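Local atomic coordinates of protein LEC-6 (Caenorhabditis elegans, PDB entry 3VV1), a protein that binds carbohydrates as a galectin, probably recognising beta-galactosides in general and preferring saccharides in which galactose is linked to fucose. Residues A[63-66]-A[72-75]; A[85-90]-A[95-100]; A[101-106]-A[128-133]; A[112-117]-A[121-126]. All coordinates share one frame; numbering follows the deposited sequence.

Interaction 1: residues A[63-66]-A[72-75]; sequences INLR and VLHF. With GAL (beta-D-galactopyranose), chain C.
Asn-64 and His-74 lie side by side on the sugar-facing side of an antiparallel strand pair, their amide and imidazole planes turned 33° from each other. The imidazole ND1 donates to Asn-64 OD1 (2.7 Å), meeting a lone pair of the amide oxygen in the carbonyl plane while that oxygen stays close to the ring plane. His-74 swings its ring away from its own backbone N (chi1 166°), which sets ND1 against Asn-64 and points NE2 at the galactose. There NE2 and GAL O4 are hydrogen-bonded at 2.7 Å, and either may be the donor. Asn-64 ND2 is held in turn by Glu-146, so a second-shell amide fixes the rotation of the ring.

The other face is apolar: Ile-63 CD1 approaches Phe-75 CD2 at 4.0 Å, and Leu-65 and Leu-73 run alongside each other; Leu-73 packs on Phe-114 and Ile-121 of the facing sheet, Leu-65 on Phe-42. Paired backbone bonds join Ile-63 and Phe-75, and Leu-65 N donates to Leu-73 O. Leu-65 O takes Val-72 N at 2.8 Å and, weakly, Leu-73 N, a classic beta bulge. A hairpin with polar residues toward the glycan and hydrophobic ones toward the opposing sheet is characteristic of the galectin beta-sandwich and its galactose site.

Interaction 2: residues A[85-90]-A[95-100]; sequences VNNSTS and QSEDRH. With GAL (beta-D-galactopyranose), chain C; FUC (alpha-L-fucopyranose), chain B.
Asn-87 and Glu-97 converge on the galactose O6 where strands 83-90 and 98-100 of the galectin carbohydrate-recognition domain run antiparallel. Backbone bonds come first: Asn-86 and Asp-98 exchange N-H and C=O in a hydrogen-bonded pair, and farther along Gln-95 N donates to Ser-88 O.

Side-chain hydrogen bonds follow. Asn-87 ND2 divides its protons between Gln-95 O, which it reaches from above the carbonyl plane, and GAL O6, approached almost straight at 2.9 Å (N-H...O angle 173°). Asn-87 OD1 is held by Arg-136, which also grips Ser-88 OG; that hydroxyl donates to Gln-95 OE1 at 2.7 Å. Two waters bridge the segments, one among Asn-86 ND2, Asp-98 OD2 and His-100 NE2, the other between Thr-89 O and Gln-95 OE1.

Charge and apolar packing shape the sugar side. Val-85 CG2 sits over one face of the Arg-99 guanidinium, 3.6 Å above the plane of that group, while NH1 forms a salt bridge with Glu-97 OE1 (3.1 Å) and NH2 pairs with Glu-81. Val-85 CG1 packs against the Glu-97 carboxylate stem. Glu-97 keeps its chain extended beyond CG (chi2 178°), which carries the carboxylate out to both sugars: OE2 accepts from GAL O6 at 2.6 Å and from FUC O3 at a very short 2.5 Å.

Interaction 3: residues A[101-106]-A[128-133]; sequences ANPFQQ and AHFADF
Pro-103 sets its pyrrolidine ring on one face of Phe-130, with CG 4.0 Å from the ring centroid and 24° off the normal, a CH-pi contact displaced toward the rim. Phe-130 CE1 is 3.6 Å from Pro-103 CG, and the two side chains cross at about a right angle. At the edge of the same ring the carbonyl oxygen of Ala-101 lies in plane, 3.2 Å from Phe-130 CZ, where the partly positive C-H rim suits an oxygen. Phe-130 reaches both because its ring stands anti to the backbone N (chi1 170°).

One step out, Pro-103 CG also sits 3.6 Å above the ring of Phe-104, over its centre, and thus contacts two aromatic faces. The bend that presents the proline is an Asx turn: Asn-102 OD1 accepts from Phe-104 N at 2.9 Å, the donor lying above the amide plane. Phe-130 itself belongs to a classic beta bulge, since it and Ala-131 both face Ile-123. Val-84 and Val-125 also touch both Pro-103 and Phe-130. The contact is aromatic-proline packing at the rim of the galectin beta-sandwich, where the connection from strand 98-100 to strand 110-117 meets outermost strand 128-134 of the other sheet.

Interaction 4: residues A[112-117]-A[121-126]; sequences LEFVSN and ISIFVN
Leu-112 turns CD1 toward strand 120-125, touching Ile-123 CG2 at 3.7 Å and Val-125 CG2 at 3.9 Å; CG placed anti to the backbone N (chi1 172°) brings the branch to this neighbour. Glu-113 follows on the opposite side of the sheet; Glu-113 N donates to Phe-124 O and Glu-113 O accepts from Phe-124 N, each at 2.9 Å. Its carboxylate looks elsewhere, to a salt bridge with Arg-47 on the adjoining strand.

Phe-114 again faces the inside, lying alongside Ile-123 with CD2 3.8 Å from Ile-123 CG1, while Ile-121 CG2 comes in at the ring edge. These side chains meet Leu-73 and Phe-75 of the facing sheet, which makes the hairpin 110-117/120-125 one wall of the hydrophobic core in the galectin beta-sandwich. Val-115 returns to the outer side: CG2 rests 3.9 Å from Phe-124 CE1, and its backbone forms a hydrogen-bonded pair with Ser-122. A water donates to Ser-122 OG at 2.8 Å and, more distantly, to Val-115 O, while the serine hydroxyl also bonds to Asp-132. Ser-116 lies across from Ile-121, with OG 3.9 Å from Ile-121 CG1; that oxygen is hydrogen-bonded to Phe-42 O and Ser-139 OG.

How the interactions relate
Interactions 1 and 2 meet where strand 71-78 of the first lies beside strand 83-90 of the second in one sheet, and His-74 N lies 2.7 Å from Asn-87 O between them. From this sheet both reach the same galactose, interaction 1 at O4 and interaction 2 at O6, and interaction 2 adds the fucose. Interactions 3 and 4 adjoin in the other sheet, with Phe-130 N 2.8 Å from Ile-123 O. Phe-75 of interaction 1 packs across the sandwich, its CG 3.8 Å from Phe-114 CZ of interaction 4, and its CZ lies 3.7 Å from CE2 of the loop residue Phe-104 of interaction 3. The side chains of Phe-114 and Phe-130 remain about 13 and 14 Å from galactose.

Interaction 1: residues A[63-66]-A[72-75]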
loop_
_atom_site.group_PDB
_atom_site.type_symbol
_atom_site.label_atom_id
_atom_site.label_comp_id
_atom_site.label_asym_id
_atom_site.label_seq_id
_atom_site.Cartn_x
_atom_site.Cartn_y
_atom_site.Cartn_z
ATOM N N ILE A 63 14.251 -14.192 0.350
ATOM C CA ILE A 63 12.978 -13.508 0.595
ATOM C C ILE A 63 12.247 -14.364 1.607
ATOM O O ILE A 63 12.114 -15.565 1.398
ATOM C CB ILE A 63 12.160 -13.424 -0.704
ATOM C CG1 ILE A 63 12.748 -12.444 -1.738
ATOM C CG2 ILE A 63 10.767 -12.938 -0.362
ATOM C CD1 ILE A 63 13.791 -12.962 -2.633
ATOM N N ASN A 64 11.795 -13.758 2.698
ATOM C CA ASN A 64 10.895 -14.449 3.688
ATOM C C ASN A 64 9.492 -13.890 3.628
ATOM O O ASN A 64 9.328 -12.659 3.674
ATOM C CB ASN A 64 11.398 -14.279 5.115
ATOM C CG ASN A 64 12.658 -15.065 5.394
ATOM O OD1 ASN A 64 12.899 -16.115 4.795
ATOM N ND2 ASN A 64 13.493 -14.532 6.267
ATOM N N LEU A 65 8.495 -14.781 3.533
ATOM C CA LEU A 65 7.082 -14.384 3.714
ATOM C C LEU A 65 6.744 -14.866 5.116
ATOM O O LEU A 65 6.712 -16.096 5.352
ATOM C CB LEU A 65 6.203 -15.053 2.648
ATOM C CG LEU A 65 6.632 -14.885 1.194
ATOM C CD1 LEU A 65 5.690 -15.646 0.241
ATOM C CD2 LEU A 65 6.752 -13.410 0.793
ATOM N N ARG A 66 6.622 -13.939 6.051
ATOM C CA ARG A 66 6.606 -14.273 7.505
ATOM C C ARG A 66 5.217 -13.981 8.062
ATOM O O ARG A 66 4.641 -12.918 7.750
ATOM C CB ARG A 66 7.552 -13.350 8.339
ATOM C CG ARG A 66 8.979 -13.512 7.936
ATOM C CD ARG A 66 9.831 -12.639 8.840
ATOM N NE ARG A 66 9.967 -13.475 9.961
ATOM C CZ ARG A 66 11.101 -14.028 10.404
ATOM N NH1 ARG A 66 12.288 -13.823 9.847
ATOM N NH2 ARG A 66 10.996 -14.812 11.417
ATOM N N VAL A 72 6.470 -18.637 6.539
ATOM C CA VAL A 72 5.688 -19.509 5.631
ATOM C C VAL A 72 6.531 -19.960 4.445
ATOM O O VAL A 72 6.479 -21.123 4.049
ATOM C CB VAL A 72 4.424 -18.789 5.140
ATOM C CG1 VAL A 72 3.785 -19.509 3.926
ATOM C CG2 VAL A 72 3.416 -18.685 6.287
ATOM N N LEU A 73 7.327 -19.039 3.859
ATOM C CA LEU A 73 8.273 -19.407 2.817
ATOM C C LEU A 73 9.543 -18.625 2.934
ATOM O O LEU A 73 9.521 -17.379 3.030
ATOM C CB LEU A 73 7.656 -19.161 1.432
ATOM C CG LEU A 73 8.634 -19.303 0.250
ATOM C CD1 LEU A 73 9.229 -20.714 0.089
ATOM C CD2 LEU A 73 7.939 -18.926 -1.036
ATOM N N HIS A 74 10.670 -19.365 2.993
ATOM C CA HIS A 74 12.000 -18.776 2.941
ATOM C C HIS A 74 12.514 -19.241 1.603
ATOM O O HIS A 74 12.702 -20.441 1.383
ATOM C CB HIS A 74 12.813 -19.380 4.115
ATOM C CG HIS A 74 14.317 -19.140 4.043
ATOM N ND1 HIS A 74 14.876 -17.960 4.422
ATOM C CD2 HIS A 74 15.376 -19.987 3.729
ATOM C CE1 HIS A 74 16.229 -18.040 4.371
ATOM N NE2 HIS A 74 16.543 -19.286 3.918
ATOM N N PHE A 75 12.737 -18.301 0.689
ATOM C CA PHE A 75 13.232 -18.588 -0.675
ATOM C C PHE A 75 14.692 -18.113 -0.696
ATOM O O PHE A 75 14.952 -16.906 -0.556
ATOM C CB PHE A 75 12.357 -17.787 -1.667
ATOM C CG PHE A 75 12.876 -17.820 -3.086
ATOM C CD1 PHE A 75 12.434 -18.816 -3.974
ATOM C CD2 PHE A 75 13.804 -16.850 -3.561
ATOM C CE1 PHE A 75 12.875 -18.864 -5.288
ATOM C CE2 PHE A 75 14.249 -16.928 -4.894
ATOM C CZ PHE A 75 13.779 -17.894 -5.752
HETATM C C1 GAL C . 20.217 -23.224 6.698
HETATM C C2 GAL C . 20.610 -21.718 6.595
HETATM C C3 GAL C . 19.435 -20.862 6.890
HETATM C C4 GAL C . 18.261 -21.281 5.992
HETATM C C5 GAL C . 18.020 -22.789 6.162
HETATM C C6 GAL C . 16.835 -23.272 5.294
HETATM O O2 GAL C . 21.631 -21.466 7.534
HETATM O O3 GAL C . 19.755 -19.479 6.578
HETATM O O4 GAL C . 18.561 -20.966 4.612
HETATM O O5 GAL C . 19.147 -23.501 5.791
HETATM O O6 GAL C . 16.661 -24.688 5.493
#

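Interaction 2: residues A[85-90]-A[95-100]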
loop_
_atom_site.group_PDB
_atom_site.type_symbol
_atom_site.label_atom_id
_atom_site.label_comp_id
_atom_site.label_asym_id
_atom_site.label_seq_id
_atom_site.Cartn_x
_atom_site.Cartn_y
_atom_site.Cartn_z
ATOM N N VAL A 85 17.132 -22.858 -2.262
ATOM C CA VAL A 85 16.576 -23.710 -1.199
ATOM C C VAL A 85 15.303 -23.039 -0.724
ATOM O O VAL A 85 15.355 -21.857 -0.368
ATOM C CB VAL A 85 17.546 -23.863 -0.026
ATOM C CG1 VAL A 85 16.854 -24.600 1.136
ATOM C CG2 VAL A 85 18.765 -24.664 -0.529
ATOM N N ASN A 86 14.172 -23.733 -0.761
ATOM C CA ASN A 86 12.962 -23.235 -0.140
ATOM C C ASN A 86 12.694 -24.002 1.146
ATOM O O ASN A 86 12.899 -25.212 1.238
ATOM C CB ASN A 86 11.767 -23.503 -1.054
ATOM C CG ASN A 86 11.736 -22.591 -2.273
ATOM O OD1 ASN A 86 12.282 -21.501 -2.242
ATOM N ND2 ASN A 86 11.034 -23.011 -3.323
ATOM N N ASN A 87 12.290 -23.275 2.169
ATOM C CA ASN A 87 11.891 -23.948 3.401
ATOM C C ASN A 87 10.941 -23.052 4.160
ATOM O O ASN A 87 10.471 -22.014 3.653
ATOM C CB ASN A 87 13.147 -24.242 4.287
ATOM C CG ASN A 87 12.992 -25.433 5.213
ATOM O OD1 ASN A 87 11.884 -25.908 5.411
ATOM N ND2 ASN A 87 14.083 -25.887 5.807
ATOM N N SER A 88 10.618 -23.472 5.370
ATOM C CA SER A 88 9.650 -22.754 6.204
ATOM C C SER A 88 9.932 -23.148 7.643
ATOM O O SER A 88 10.679 -24.129 7.896
ATOM C CB SER A 88 8.228 -23.269 5.887
ATOM O OG SER A 88 8.135 -24.714 5.971
ATOM N N THR A 89 9.338 -22.413 8.578
ATOM C CA THR A 89 9.424 -22.812 9.964
ATOM C C THR A 89 8.045 -23.086 10.558
ATOM O O THR A 89 7.020 -22.554 10.096
ATOM C CB THR A 89 10.131 -21.775 10.869
ATOM O OG1 THR A 89 9.347 -20.585 11.025
ATOM C CG2 THR A 89 11.526 -21.429 10.342
ATOM N N SER A 90 8.011 -23.955 11.554
ATOM C CA SER A 90 6.804 -24.137 12.341
ATOM C C SER A 90 7.218 -24.218 13.774
ATOM O O SER A 90 8.092 -25.014 14.102
ATOM C CB SER A 90 6.083 -25.458 11.918
ATOM O OG SER A 90 4.919 -25.690 12.711
ATOM N N GLN A 95 11.785 -26.673 8.657
ATOM C CA GLN A 95 11.173 -27.922 8.230
ATOM C C GLN A 95 12.028 -28.535 7.118
ATOM O O GLN A 95 13.245 -28.349 7.125
ATOM C CB GLN A 95 9.676 -27.666 7.864
ATOM C CG GLN A 95 8.945 -27.182 9.130
ATOM C CD GLN A 95 7.481 -26.853 8.858
ATOM O OE1 GLN A 95 7.182 -25.890 8.168
ATOM N NE2 GLN A 95 6.588 -27.653 9.410
ATOM N N SER A 96 11.441 -29.299 6.198
ATOM C CA SER A 96 12.200 -29.965 5.125
ATOM C C SER A 96 12.539 -29.006 3.990
ATOM O O SER A 96 11.654 -28.247 3.517
ATOM C CB SER A 96 11.303 -31.092 4.539
ATOM O OG SER A 96 12.180 -31.872 3.763
ATOM N N GLU A 97 13.791 -29.041 3.519
ATOM C CA GLU A 97 14.162 -28.181 2.409
ATOM C C GLU A 97 13.666 -28.772 1.063
ATOM O O GLU A 97 13.739 -30.003 0.831
ATOM C CB GLU A 97 15.678 -28.040 2.313
ATOM C CG GLU A 97 16.230 -27.264 3.488
ATOM C CD GLU A 97 17.758 -27.146 3.442
ATOM O OE1 GLU A 97 18.419 -27.903 2.688
ATOM O OE2 GLU A 97 18.266 -26.328 4.218
ATOM N N ASP A 98 13.205 -27.872 0.195
ATOM C CA ASP A 98 13.050 -28.190 -1.232
ATOM C C ASP A 98 14.244 -27.569 -1.930
ATOM O O ASP A 98 14.476 -26.335 -1.789
ATOM C CB ASP A 98 11.794 -27.579 -1.872
ATOM C CG ASP A 98 10.496 -28.172 -1.377
ATOM O OD1 ASP A 98 10.498 -29.308 -0.836
ATOM O OD2 ASP A 98 9.456 -27.482 -1.604
ATOM N N ARG A 99 14.971 -28.349 -2.714
ATOM C CA ARG A 99 16.140 -27.807 -3.412
ATOM C C ARG A 99 15.882 -27.745 -4.900
ATOM O O ARG A 99 15.408 -28.721 -5.477
ATOM C CB ARG A 99 17.374 -28.641 -3.106
ATOM C CG ARG A 99 17.676 -28.535 -1.613
ATOM C CD ARG A 99 18.976 -29.154 -1.120
ATOM N NE ARG A 99 20.133 -28.378 -1.528
ATOM C CZ ARG A 99 20.922 -27.660 -0.711
ATOM N NH1 ARG A 99 20.700 -27.542 0.589
ATOM N NH2 ARG A 99 21.929 -27.028 -1.228
ATOM N N HIS A 100 16.262 -26.641 -5.540
ATOM C CA HIS A 100 16.058 -26.403 -6.989
ATOM C C HIS A 100 17.349 -25.896 -7.556
ATOM O O HIS A 100 18.281 -25.489 -6.802
ATOM C CB HIS A 100 14.988 -25.304 -7.165
ATOM C CG HIS A 100 13.686 -25.707 -6.561
ATOM N ND1 HIS A 100 12.838 -26.557 -7.194
ATOM C CD2 HIS A 100 13.084 -25.348 -5.357
ATOM C CE1 HIS A 100 11.734 -26.728 -6.415
ATOM N NE2 HIS A 100 11.887 -26.012 -5.284
HETATM C C1 GAL C . 20.217 -23.224 6.698
HETATM C C2 GAL C . 20.610 -21.718 6.595
HETATM C C3 GAL C . 19.435 -20.862 6.890
HETATM C C4 GAL C . 18.261 -21.281 5.992
HETATM C C5 GAL C . 18.020 -22.789 6.162
HETATM C C6 GAL C . 16.835 -23.272 5.294
HETATM O O2 GAL C . 21.631 -21.466 7.534
HETATM O O3 GAL C . 19.755 -19.479 6.578
HETATM O O4 GAL C . 18.561 -20.966 4.612
HETATM O O5 GAL C . 19.147 -23.501 5.791
HETATM O O6 GAL C . 16.661 -24.688 5.493
HETATM C C1 FUC B . 24.089 -25.517 5.527
HETATM C C2 FUC B . 22.966 -25.719 4.412
HETATM C C3 FUC B . 21.618 -26.193 5.046
HETATM C C4 FUC B . 21.276 -25.504 6.397
HETATM C C5 FUC B . 22.281 -25.940 7.479
HETATM C C6 FUC B . 21.894 -25.194 8.741
HETATM O O1 FUC B . 25.256 -26.263 5.217
HETATM O O2 FUC B . 23.378 -26.508 3.148
HETATM O O3 FUC B . 20.672 -25.832 4.107
HETATM O O4 FUC B . 21.317 -23.993 6.242
HETATM O O5 FUC B . 23.626 -25.532 7.015
HETATM O O HOH W 1 9.697 -25.665 -3.521
HETATM O O HOH W 2 5.556 -23.707 7.988
#

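Interaction 3: residues A[101-106]-A[128-133]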
loop_
_atom_site.group_PDB
_atom_site.type_symbol
_atom_site.label_atom_id
_atom_site.label_comp_id
_atom_site.label_asym_id
_atom_site.label_seq_id
_atom_site.Cartn_x
_atom_site.Cartn_y
_atom_site.Cartn_z
ATOM N N ALA A 101 17.407 -25.879 -8.858
ATOM C CA ALA A 101 18.533 -25.231 -9.527
ATOM C C ALA A 101 18.477 -23.738 -9.214
ATOM O O ALA A 101 17.435 -23.182 -8.782
ATOM C CB ALA A 101 18.470 -25.469 -11.025
ATOM N N ASN A 102 19.616 -23.079 -9.383
ATOM C CA ASN A 102 19.670 -21.621 -9.157
ATOM C C ASN A 102 19.426 -20.939 -10.503
ATOM O O ASN A 102 20.247 -21.080 -11.438
ATOM C CB ASN A 102 21.053 -21.220 -8.606
ATOM C CG ASN A 102 21.133 -19.741 -8.262
ATOM O OD1 ASN A 102 20.190 -18.973 -8.497
ATOM N ND2 ASN A 102 22.296 -19.303 -7.776
ATOM N N PRO A 103 18.299 -20.225 -10.628
ATOM C CA PRO A 103 18.006 -19.626 -11.920
ATOM C C PRO A 103 18.693 -18.272 -12.078
ATOM O O PRO A 103 18.557 -17.626 -13.151
ATOM C CB PRO A 103 16.498 -19.420 -11.842
ATOM C CG PRO A 103 16.229 -19.108 -10.381
ATOM C CD PRO A 103 17.229 -19.995 -9.621
ATOM N N PHE A 104 19.417 -17.815 -11.048
ATOM C CA PHE A 104 19.975 -16.461 -11.104
ATOM C C PHE A 104 21.457 -16.448 -11.375
ATOM O O PHE A 104 22.158 -17.388 -11.010
ATOM C CB PHE A 104 19.756 -15.733 -9.774
ATOM C CG PHE A 104 18.350 -15.800 -9.276
ATOM C CD1 PHE A 104 17.339 -15.006 -9.885
ATOM C CD2 PHE A 104 18.009 -16.595 -8.178
ATOM C CE1 PHE A 104 16.024 -15.031 -9.390
ATOM C CE2 PHE A 104 16.693 -16.628 -7.697
ATOM C CZ PHE A 104 15.693 -15.851 -8.307
ATOM N N GLN A 105 21.917 -15.356 -11.955
ATOM C CA GLN A 105 23.352 -15.063 -12.044
ATOM C C GLN A 105 23.547 -13.738 -11.344
ATOM O O GLN A 105 22.686 -12.820 -11.462
ATOM C CB GLN A 105 23.760 -14.920 -13.507
ATOM C CG GLN A 105 23.639 -16.270 -14.206
ATOM C CD GLN A 105 23.962 -16.186 -15.682
ATOM O OE1 GLN A 105 23.071 -15.972 -16.493
ATOM N NE2 GLN A 105 25.237 -16.335 -16.034
ATOM N N GLN A 106 24.676 -13.608 -10.631
ATOM C CA GLN A 106 24.998 -12.317 -10.015
ATOM C C GLN A 106 25.154 -11.254 -11.093
ATOM O O GLN A 106 25.634 -11.543 -12.218
ATOM C CB GLN A 106 26.200 -12.424 -9.028
ATOM C CG GLN A 106 25.770 -13.158 -7.710
ATOM C CD GLN A 106 26.922 -13.800 -6.978
ATOM O OE1 GLN A 106 27.686 -14.554 -7.574
ATOM N NE2 GLN A 106 27.049 -13.518 -5.686
ATOM N N ALA A 128 8.640 -17.009 -16.548
ATOM C CA ALA A 128 8.550 -18.475 -16.696
ATOM C C ALA A 128 8.390 -19.136 -15.340
ATOM O O ALA A 128 8.990 -18.719 -14.321
ATOM C CB ALA A 128 9.780 -19.040 -17.357
ATOM N N HIS A 129 7.554 -20.158 -15.291
ATOM C CA HIS A 129 7.402 -20.890 -14.042
ATOM C C HIS A 129 8.723 -21.509 -13.619
ATOM O O HIS A 129 9.402 -22.165 -14.417
ATOM C CB HIS A 129 6.351 -21.983 -14.187
ATOM C CG HIS A 129 6.095 -22.722 -12.917
ATOM N ND1 HIS A 129 6.724 -23.911 -12.589
ATOM C CD2 HIS A 129 5.257 -22.402 -11.848
ATOM C CE1 HIS A 129 6.284 -24.290 -11.361
ATOM N NE2 HIS A 129 5.386 -23.391 -10.923
ATOM N N PHE A 130 9.086 -21.287 -12.364
ATOM C CA PHE A 130 10.348 -21.817 -11.810
ATOM C C PHE A 130 10.073 -22.968 -10.838
ATOM O O PHE A 130 10.684 -24.053 -10.959
ATOM C CB PHE A 130 11.117 -20.678 -11.116
ATOM C CG PHE A 130 12.282 -21.177 -10.318
ATOM C CD1 PHE A 130 13.392 -21.764 -10.953
ATOM C CD2 PHE A 130 12.255 -21.096 -8.942
ATOM C CE1 PHE A 130 14.445 -22.247 -10.200
ATOM C CE2 PHE A 130 13.286 -21.651 -8.185
ATOM C CZ PHE A 130 14.402 -22.197 -8.834
ATOM N N ALA A 131 9.191 -22.750 -9.852
ATOM C CA ALA A 131 8.932 -23.832 -8.890
ATOM C C ALA A 131 7.632 -23.550 -8.175
ATOM O O ALA A 131 7.234 -22.402 -8.050
ATOM C CB ALA A 131 10.051 -23.886 -7.829
ATOM N N ASP A 132 7.005 -24.602 -7.686
ATOM C CA ASP A 132 5.943 -24.487 -6.707
ATOM C C ASP A 132 6.458 -24.815 -5.309
ATOM O O ASP A 132 7.383 -25.674 -5.132
ATOM C CB ASP A 132 4.844 -25.479 -7.030
ATOM C CG ASP A 132 3.866 -24.957 -8.079
ATOM O OD1 ASP A 132 3.954 -23.813 -8.561
ATOM O OD2 ASP A 132 2.945 -25.749 -8.407
ATOM N N PHE A 133 5.864 -24.145 -4.303
ATOM C CA PHE A 133 6.128 -24.487 -2.912
ATOM C C PHE A 133 4.762 -24.765 -2.296
ATOM O O PHE A 133 3.893 -23.905 -2.295
ATOM C CB PHE A 133 6.796 -23.300 -2.191
ATOM C CG PHE A 133 7.097 -23.580 -0.751
ATOM C CD1 PHE A 133 8.114 -24.441 -0.422
ATOM C CD2 PHE A 133 6.321 -23.002 0.262
ATOM C CE1 PHE A 133 8.406 -24.696 0.926
ATOM C CE2 PHE A 133 6.607 -23.243 1.596
ATOM C CZ PHE A 133 7.645 -24.111 1.933
#

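Interaction 4: residues A[112-117]-A[121-126]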
loop_
_atom_site.group_PDB
_atom_site.type_symbol
_atom_site.label_atom_id
_atom_site.label_comp_id
_atom_site.label_asym_id
_atom_site.label_seq_id
_atom_site.Cartn_x
_atom_site.Cartn_y
_atom_site.Cartn_z
ATOM N N LEU A 112 11.106 -11.432 -10.364
ATOM C CA LEU A 112 10.765 -12.645 -9.532
ATOM C C LEU A 112 9.409 -12.442 -8.947
ATOM O O LEU A 112 9.130 -11.408 -8.322
ATOM C CB LEU A 112 11.821 -12.789 -8.415
ATOM C CG LEU A 112 11.547 -13.850 -7.336
ATOM C CD1 LEU A 112 11.612 -15.210 -8.017
ATOM C CD2 LEU A 112 12.618 -13.737 -6.193
ATOM N N GLU A 113 8.529 -13.389 -9.228
ATOM C CA GLU A 113 7.145 -13.249 -8.721
ATOM C C GLU A 113 6.751 -14.454 -7.908
ATOM O O GLU A 113 7.081 -15.582 -8.256
ATOM C CB GLU A 113 6.190 -13.076 -9.888
ATOM C CG GLU A 113 6.535 -11.873 -10.712
ATOM C CD GLU A 113 5.664 -11.829 -11.944
ATOM O OE1 GLU A 113 4.498 -11.298 -11.846
ATOM O OE2 GLU A 113 6.102 -12.390 -13.022
ATOM N N PHE A 114 5.993 -14.206 -6.844
ATOM C CA PHE A 114 5.396 -15.255 -6.030
ATOM C C PHE A 114 3.865 -15.044 -6.140
ATOM O O PHE A 114 3.369 -13.916 -6.033
ATOM C CB PHE A 114 5.780 -15.042 -4.561
ATOM C CG PHE A 114 7.288 -15.122 -4.298
ATOM C CD1 PHE A 114 8.113 -14.016 -4.527
ATOM C CD2 PHE A 114 7.885 -16.347 -3.930
ATOM C CE1 PHE A 114 9.533 -14.111 -4.345
ATOM C CE2 PHE A 114 9.278 -16.435 -3.685
ATOM C CZ PHE A 114 10.091 -15.305 -3.898
ATOM N N VAL A 115 3.141 -16.145 -6.272
ATOM C CA VAL A 115 1.661 -16.069 -6.405
ATOM C C VAL A 115 1.105 -17.114 -5.459
ATOM O O VAL A 115 1.466 -18.301 -5.558
ATOM C CB VAL A 115 1.151 -16.372 -7.822
ATOM C CG1 VAL A 115 -0.392 -16.113 -7.881
ATOM C CG2 VAL A 115 1.895 -15.490 -8.818
ATOM N N SER A 116 0.238 -16.716 -4.532
ATOM C CA SER A 116 -0.250 -17.652 -3.507
ATOM C C SER A 116 -1.709 -17.935 -3.636
ATOM O O SER A 116 -2.527 -17.021 -3.567
ATOM C CB SER A 116 -0.082 -17.004 -2.137
ATOM O OG SER A 116 -0.541 -17.919 -1.165
ATOM N N ASN A 117 -2.048 -19.199 -3.800
ATOM C CA ASN A 117 -3.453 -19.593 -3.887
ATOM C C ASN A 117 -3.618 -21.064 -3.609
ATOM O O ASN A 117 -2.780 -21.883 -4.105
ATOM C CB ASN A 117 -4.007 -19.339 -5.241
ATOM C CG ASN A 117 -5.494 -18.970 -5.184
ATOM O OD1 ASN A 117 -6.270 -19.298 -4.239
ATOM N ND2 ASN A 117 -5.867 -18.203 -6.180
ATOM N N ILE A 121 2.360 -21.819 -3.329
ATOM C CA ILE A 121 2.972 -20.553 -3.739
ATOM C C ILE A 121 3.783 -20.897 -4.994
ATOM O O ILE A 121 4.769 -21.633 -4.922
ATOM C CB ILE A 121 3.837 -19.960 -2.600
ATOM C CG1 ILE A 121 2.919 -19.685 -1.369
ATOM C CG2 ILE A 121 4.554 -18.677 -3.138
ATOM C CD1 ILE A 121 3.685 -19.320 -0.112
ATOM N N SER A 122 3.368 -20.327 -6.125
ATOM C CA SER A 122 3.985 -20.581 -7.446
ATOM C C SER A 122 5.026 -19.450 -7.609
ATOM O O SER A 122 4.783 -18.279 -7.272
ATOM C CB SER A 122 2.938 -20.478 -8.579
ATOM O OG SER A 122 2.070 -21.591 -8.425
ATOM N N ILE A 123 6.183 -19.786 -8.163
ATOM C CA ILE A 123 7.322 -18.856 -8.252
ATOM C C ILE A 123 7.738 -18.773 -9.713
ATOM O O ILE A 123 7.926 -19.821 -10.337
ATOM C CB ILE A 123 8.496 -19.348 -7.382
ATOM C CG1 ILE A 123 8.031 -19.601 -5.923
ATOM C CG2 ILE A 123 9.631 -18.303 -7.407
ATOM C CD1 ILE A 123 9.089 -20.394 -5.166
ATOM N N PHE A 124 7.855 -17.530 -10.241
ATOM C CA PHE A 124 8.229 -17.285 -11.632
ATOM C C PHE A 124 9.448 -16.424 -11.711
ATOM O O PHE A 124 9.611 -15.520 -10.918
ATOM C CB PHE A 124 7.050 -16.563 -12.340
ATOM C CG PHE A 124 5.759 -17.354 -12.284
ATOM C CD1 PHE A 124 5.006 -17.366 -11.092
ATOM C CD2 PHE A 124 5.361 -18.150 -13.360
ATOM C CE1 PHE A 124 3.829 -18.123 -11.019
ATOM C CE2 PHE A 124 4.164 -18.945 -13.292
ATOM C CZ PHE A 124 3.428 -18.890 -12.104
ATOM N N VAL A 125 10.298 -16.711 -12.701
ATOM C CA VAL A 125 11.486 -15.890 -12.932
ATOM C C VAL A 125 11.393 -15.409 -14.371
ATOM O O VAL A 125 11.288 -16.243 -15.296
ATOM C CB VAL A 125 12.755 -16.720 -12.694
ATOM C CG1 VAL A 125 13.996 -15.864 -13.031
ATOM C CG2 VAL A 125 12.817 -17.133 -11.225
ATOM N N ASN A 126 11.344 -14.095 -14.594
ATOM C CA ASN A 126 11.292 -13.563 -15.969
ATOM C C ASN A 126 10.111 -14.133 -16.739
ATOM O O ASN A 126 10.199 -14.512 -17.917
ATOM C CB ASN A 126 12.660 -13.692 -16.726
ATOM C CG ASN A 126 13.748 -12.805 -16.125
ATOM O OD1 ASN A 126 13.473 -12.001 -15.257
ATOM N ND2 ASN A 126 14.944 -12.901 -16.624
HETATM O O HOH W 3 -0.096 -20.879 -6.856
#